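Local coordinates for protein glutamine cyclotransferase (Porphyromonas gingivalis W83, PDB 6QQL) that probably catalyses, as a zinc-dependent glutaminyl cyclase, the conversion of N-terminal glutamine of peptides to pyroglutamate, at residues Gln74-Ile78 and Tyr183-Asn187; Val204-Ala209 and Ile291-Leu297. All blocks are in the same frame, centred on the assembly; numbering follows the deposited sequence.

Contact 1 (Gln74-Ile78 and Tyr183-Asn187); sequences QTAEI and YWSRN
Gln74 reaches from the strand into the angle between two aromatic side chains of the helix end, Tyr183 and Trp184. Its CG lies anti to the backbone N (chi1 171°) and the chain runs on extended, which carries the terminal amide across to the helix. There the amide plane stands steeply to both rings, 76° from the phenol ring and 79° from the indole. Gln74 CD meets the rim of the phenol ring in its plane, 3.6 Å from Tyr183 CD1, while Gln74 OE1 sits at the indole edge, 3.6 Å from Trp184 CD1. Gln74 NE2 comes within 2.7 Å of the Asn187 O atom, just past the last helical turn. A hydrogen bond from Asn90 ND2 of the neighbouring strand to Gln74 OE1 fixes the turn of the amide.

Strand 70-79 is an outermost strand of the mixed central sheet of this M28-family alpha/beta fold, and helix 179-186 packs on the side chains of Gln74, Ala76 and Ile78, which point toward it, every second residue of the strand. Ala76 places its methyl over one face of the Tyr183 ring, a CH-pi contact with CB 4.0 Å from the ring centroid. The opposite face is covered by Asn187 ND2, from the residue just after the helix, which also makes a weak hydrogen bond to Tyr183 O; Met88 of strand 85-95 touches Tyr183 too. Farther along, Ile78 meets the same ring obliquely, its CD1 4.0 Å from Tyr183 CD2.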
loop_
_atom_site.group_PDB
_atom_site.type_symbol
_atom_site.label_atom_id
_atom_site.label_comp_id
_atom_site.label_asym_id
_atom_site.label_seq_id
_atom_site.Cartn_x
_atom_site.Cartn_y
_atom_site.Cartn_z
ATOM N N GLN A 74 0.464 1.728 -16.332
ATOM C CA GLN A 74 0.179 0.428 -16.925
ATOM C C GLN A 74 -1.323 0.209 -16.805
ATOM O O GLN A 74 -1.848 0.080 -15.694
ATOM C CB GLN A 74 0.966 -0.672 -16.217
ATOM C CG GLN A 74 0.561 -2.064 -16.629
ATOM C CD GLN A 74 1.034 -3.117 -15.640
ATOM O OE1 GLN A 74 0.731 -3.034 -14.444
ATOM N NE2 GLN A 74 1.729 -4.144 -16.139
ATOM N N THR A 75 -2.011 0.179 -17.942
ATOM C CA THR A 75 -3.463 0.082 -17.979
ATOM C C THR A 75 -3.896 -1.133 -18.780
ATOM O O THR A 75 -3.341 -1.421 -19.851
ATOM C CB THR A 75 -4.088 1.317 -18.588
ATOM O OG1 THR A 75 -3.947 1.244 -20.013
ATOM C CG2 THR A 75 -3.415 2.572 -18.056
ATOM N N ALA A 76 -4.936 -1.800 -18.287
ATOM C CA ALA A 76 -5.465 -2.975 -18.962
ATOM C C ALA A 76 -6.959 -3.093 -18.704
ATOM O O ALA A 76 -7.476 -2.627 -17.682
ATOM C CB ALA A 76 -4.754 -4.249 -18.489
ATOM N N GLU A 77 -7.660 -3.671 -19.671
ATOM C CA GLU A 77 -9.056 -4.004 -19.456
ATOM C C GLU A 77 -9.125 -5.364 -18.772
ATOM O O GLU A 77 -8.653 -6.372 -19.320
ATOM C CB GLU A 77 -9.806 -4.012 -20.780
ATOM C CG GLU A 77 -9.993 -2.627 -21.355
ATOM C CD GLU A 77 -11.304 -2.009 -20.916
ATOM O OE1 GLU A 77 -12.329 -2.732 -20.915
ATOM O OE2 GLU A 77 -11.298 -0.809 -20.546
ATOM N N ILE A 78 -9.710 -5.395 -17.575
ATOM C CA ILE A 78 -9.758 -6.597 -16.756
ATOM C C ILE A 78 -11.206 -6.831 -16.352
ATOM O O ILE A 78 -11.914 -5.887 -15.984
ATOM C CB ILE A 78 -8.857 -6.466 -15.513
ATOM C CG1 ILE A 78 -7.428 -6.237 -15.956
ATOM C CG2 ILE A 78 -8.906 -7.732 -14.679
ATOM C CD1 ILE A 78 -6.746 -7.491 -16.357
ATOM N N TYR A 183 -1.874 -8.692 -12.397
ATOM C CA TYR A 183 -1.480 -8.315 -13.751
ATOM C C TYR A 183 -0.023 -7.877 -13.786
ATOM O O TYR A 183 0.765 -8.356 -14.606
ATOM C CB TYR A 183 -2.392 -7.211 -14.293
ATOM C CG TYR A 183 -2.119 -6.920 -15.749
ATOM C CD1 TYR A 183 -1.160 -5.982 -16.137
ATOM C CD2 TYR A 183 -2.781 -7.638 -16.753
ATOM C CE1 TYR A 183 -0.894 -5.746 -17.493
ATOM C CE2 TYR A 183 -2.532 -7.406 -18.107
ATOM C CZ TYR A 183 -1.590 -6.457 -18.473
ATOM O OH TYR A 183 -1.327 -6.228 -19.812
ATOM N N TRP A 184 0.371 -7.023 -12.846
ATOM C CA TRP A 184 1.724 -6.492 -12.873
ATOM C C TRP A 184 2.761 -7.573 -12.599
ATOM O O TRP A 184 3.801 -7.615 -13.267
ATOM C CB TRP A 184 1.862 -5.355 -11.871
ATOM C CG TRP A 184 3.230 -4.773 -11.859
ATOM C CD1 TRP A 184 3.741 -3.873 -12.745
ATOM C CD2 TRP A 184 4.271 -5.034 -10.905
ATOM N NE1 TRP A 184 5.039 -3.558 -12.408
ATOM C CE2 TRP A 184 5.386 -4.252 -11.281
ATOM C CE3 TRP A 184 4.365 -5.840 -9.762
ATOM C CZ2 TRP A 184 6.582 -4.255 -10.557
ATOM C CZ3 TRP A 184 5.559 -5.846 -9.043
ATOM C CH2 TRP A 184 6.647 -5.055 -9.443
ATOM N N SER A 185 2.510 -8.454 -11.620
ATOM C CA SER A 185 3.494 -9.500 -11.343
ATOM C C SER A 185 3.670 -10.436 -12.532
ATOM O O SER A 185 4.761 -10.974 -12.727
ATOM C CB SER A 185 3.131 -10.317 -10.103
ATOM O OG SER A 185 1.872 -10.953 -10.231
ATOM N N ARG A 186 2.625 -10.639 -13.339
ATOM C CA ARG A 186 2.778 -11.447 -14.543
ATOM C C ARG A 186 3.234 -10.647 -15.750
ATOM O O ARG A 186 3.682 -11.243 -16.738
ATOM C CB ARG A 186 1.471 -12.154 -14.904
ATOM C CG ARG A 186 1.011 -13.143 -13.893
ATOM C CD ARG A 186 -0.229 -13.854 -14.355
ATOM N NE ARG A 186 -0.638 -14.822 -13.352
ATOM C CZ ARG A 186 -0.234 -16.088 -13.347
ATOM N NH1 ARG A 186 0.574 -16.523 -14.309
ATOM N NH2 ARG A 186 -0.640 -16.918 -12.387
ATOM N N ASN A 187 3.104 -9.328 -15.714
ATOM C CA ASN A 187 3.473 -8.476 -16.839
ATOM C C ASN A 187 4.071 -7.190 -16.305
ATOM O O ASN A 187 3.494 -6.107 -16.451
ATOM C CB ASN A 187 2.262 -8.181 -17.720
ATOM C CG ASN A 187 1.542 -9.426 -18.142
ATOM O OD1 ASN A 187 2.065 -10.229 -18.911
ATOM N ND2 ASN A 187 0.318 -9.587 -17.657
#

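Contact 2 (Val204-Ala209 and Ile291-Leu297); sequences VGAKGA and IIDKNVL
Two backbone hydrogen bonds tie the loop to the residues leading into helix 294-311. Asp293 N donates to Gly205 O at 2.8 Å, and Lys207 N donates to Ile291 O at 3.0 Å. Together they frame a single beta bridge that pairs Ala206 with Ile292. Gly205 O receives a further, softer contact from the CA-H of Ile292, with the O to CA distance 3.2 Å.

Beside the bridge, Asp293 turns its CB against Lys207, the two CB atoms 3.6 Å apart. A trans first torsion (chi1 -180°) swings the Asp293 carboxylate forward to the first turn of the helix, where OD1 accepts from Asn295 N at 2.7 Å, the amide approaching from above the carboxylate plane. The Lys207 ammonium and the Asp293 carboxylate are near each other, but their charged atoms are not in contact.

Inward, Val296 lies under the turn: its CG2 rests 3.4 Å from Ala206 O, and its CG1 packs 4.0 Å from Ala209 CB. Leu297 CD2 approaches the chain at Gly205, 3.8 Å from Gly205 CA, where the absence of a side chain admits the leucine methyl. The Ile292 side chain passes along the Gly205 carbonyl and continues onto Ala131 and Asp132 of helix 131-149. The loop itself bends through a type II beta turn, Ala206 to Ala209, with Gly208 taking up the positive phi. The whole is an isolated beta bridge running into an N-capped helix, Asp293 being the N-cap residue.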
loop_
_atom_site.group_PDB
_atom_site.type_symbol
_atom_site.label_atom_id
_atom_site.label_comp_id
_atom_site.label_asym_id
_atom_site.label_seq_id
_atom_site.Cartn_x
_atom_site.Cartn_y
_atom_site.Cartn_z
ATOM N N VAL A 204 -2.253 1.433 7.006
ATOM C CA VAL A 204 -1.183 1.822 7.928
ATOM C C VAL A 204 -1.477 3.162 8.605
ATOM O O VAL A 204 -0.556 3.881 9.007
ATOM C CB VAL A 204 0.189 1.854 7.216
ATOM C CG1 VAL A 204 0.597 0.475 6.776
ATOM C CG2 VAL A 204 0.127 2.758 5.994
ATOM N N GLY A 205 -2.753 3.496 8.783
ATOM C CA GLY A 205 -3.096 4.793 9.349
ATOM C C GLY A 205 -4.160 4.815 10.435
ATOM O O GLY A 205 -4.443 5.872 11.002
ATOM N N ALA A 206 -4.781 3.679 10.732
ATOM C CA ALA A 206 -5.855 3.688 11.711
ATOM C C ALA A 206 -5.279 3.815 13.115
ATOM O O ALA A 206 -4.207 3.286 13.409
ATOM C CB ALA A 206 -6.719 2.432 11.593
ATOM N N LYS A 207 -5.951 4.607 13.948
ATOM C CA LYS A 207 -5.546 4.747 15.334
ATOM C C LYS A 207 -5.542 3.392 16.017
ATOM O O LYS A 207 -6.439 2.571 15.810
ATOM C CB LYS A 207 -6.476 5.709 16.056
ATOM C CG LYS A 207 -6.312 5.697 17.541
ATOM C CD LYS A 207 -7.318 6.578 18.256
ATOM C CE LYS A 207 -6.591 7.466 19.246
ATOM N NZ LYS A 207 -7.421 8.605 19.665
ATOM N N GLY A 208 -4.490 3.149 16.797
ATOM C CA GLY A 208 -4.353 1.907 17.543
ATOM C C GLY A 208 -4.030 0.677 16.727
ATOM O O GLY A 208 -4.175 -0.440 17.226
ATOM N N ALA A 209 -3.576 0.855 15.489
ATOM C CA ALA A 209 -3.253 -0.266 14.611
ATOM C C ALA A 209 -2.175 -1.166 15.206
ATOM O O ALA A 209 -1.279 -0.709 15.924
ATOM C CB ALA A 209 -2.795 0.248 13.247
ATOM N N ILE A 291 -10.806 8.233 11.326
ATOM C CA ILE A 291 -10.120 7.105 11.942
ATOM C C ILE A 291 -8.604 7.238 11.913
ATOM O O ILE A 291 -7.924 6.554 12.691
ATOM C CB ILE A 291 -10.523 5.797 11.239
ATOM C CG1 ILE A 291 -10.494 4.637 12.214
ATOM C CG2 ILE A 291 -9.624 5.502 10.029
ATOM C CD1 ILE A 291 -11.810 4.407 12.874
ATOM N N ILE A 292 -8.067 8.131 11.081
ATOM C CA ILE A 292 -6.630 8.206 10.822
ATOM C C ILE A 292 -5.903 8.865 11.992
ATOM O O ILE A 292 -6.294 9.940 12.462
ATOM C CB ILE A 292 -6.362 8.967 9.521
ATOM C CG1 ILE A 292 -7.044 8.264 8.342
ATOM C CG2 ILE A 292 -4.862 9.067 9.282
ATOM C CD1 ILE A 292 -6.465 6.936 7.984
ATOM N N ASP A 293 -4.820 8.236 12.445
ATOM C CA ASP A 293 -3.974 8.768 13.503
ATOM C C ASP A 293 -2.616 9.157 12.920
ATOM O O ASP A 293 -1.863 8.286 12.458
ATOM C CB ASP A 293 -3.840 7.720 14.610
ATOM C CG ASP A 293 -2.971 8.174 15.786
ATOM O OD1 ASP A 293 -2.273 9.217 15.699
ATOM O OD2 ASP A 293 -2.981 7.458 16.816
ATOM N N LYS A 294 -2.269 10.450 13.029
ATOM C CA LYS A 294 -0.982 10.921 12.524
ATOM C C LYS A 294 0.162 10.137 13.142
ATOM O O LYS A 294 1.148 9.837 12.458
ATOM C CB LYS A 294 -0.791 12.416 12.831
ATOM C CG LYS A 294 -1.562 13.384 11.955
ATOM C CD LYS A 294 -1.130 14.839 12.143
ATOM C CE LYS A 294 -2.133 15.811 11.456
ATOM N NZ LYS A 294 -2.120 17.240 11.937
ATOM N N ASN A 295 0.019 9.724 14.402
ATOM C CA ASN A 295 1.114 9.010 15.057
ATOM C C ASN A 295 1.333 7.649 14.414
ATOM O O ASN A 295 2.476 7.207 14.248
ATOM C CB ASN A 295 0.837 8.857 16.553
ATOM C CG ASN A 295 0.937 10.183 17.307
ATOM O OD1 ASN A 295 0.071 10.527 18.127
ATOM N ND2 ASN A 295 2.004 10.929 17.032
ATOM N N VAL A 296 0.254 6.980 14.025
ATOM C CA VAL A 296 0.405 5.711 13.338
ATOM C C VAL A 296 1.021 5.936 11.961
ATOM O O VAL A 296 1.935 5.213 11.554
ATOM C CB VAL A 296 -0.945 4.982 13.275
ATOM C CG1 VAL A 296 -0.778 3.624 12.681
ATOM C CG2 VAL A 296 -1.485 4.836 14.655
ATOM N N LEU A 297 0.566 6.961 11.231
ATOM C CA LEU A 297 1.262 7.312 9.989
ATOM C C LEU A 297 2.753 7.550 10.226
ATOM O O LEU A 297 3.587 7.069 9.446
ATOM C CB LEU A 297 0.612 8.523 9.306
ATOM C CG LEU A 297 -0.769 8.238 8.697
ATOM C CD1 LEU A 297 -1.399 9.466 8.123
ATOM C CD2 LEU A 297 -0.641 7.166 7.645
#

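In the fold
Contacts 1 and 2 lie on opposite sides of the chain's centre, their own centres 31 Å apart and their nearest atoms about 18 Å apart, so they do not touch. Along the chain they follow in series. Contact 1 is a surface contact away from the zinc and magnesium sites, at an outermost strand of the sheet. The buried contact 2 is nearer the metal centre: the Ala206 side chain is about 12 Å from the zinc ion held by Asp133, Asp167 and His283. Gly205 N donates a hydrogen bond to Asp132 OD1, next to the zinc ligand Asp133. Leu297 is about 5 Å, side chain to side chain, from Phe28 and Asp298, which bind magnesium in another structure of this protein, though none is bound here.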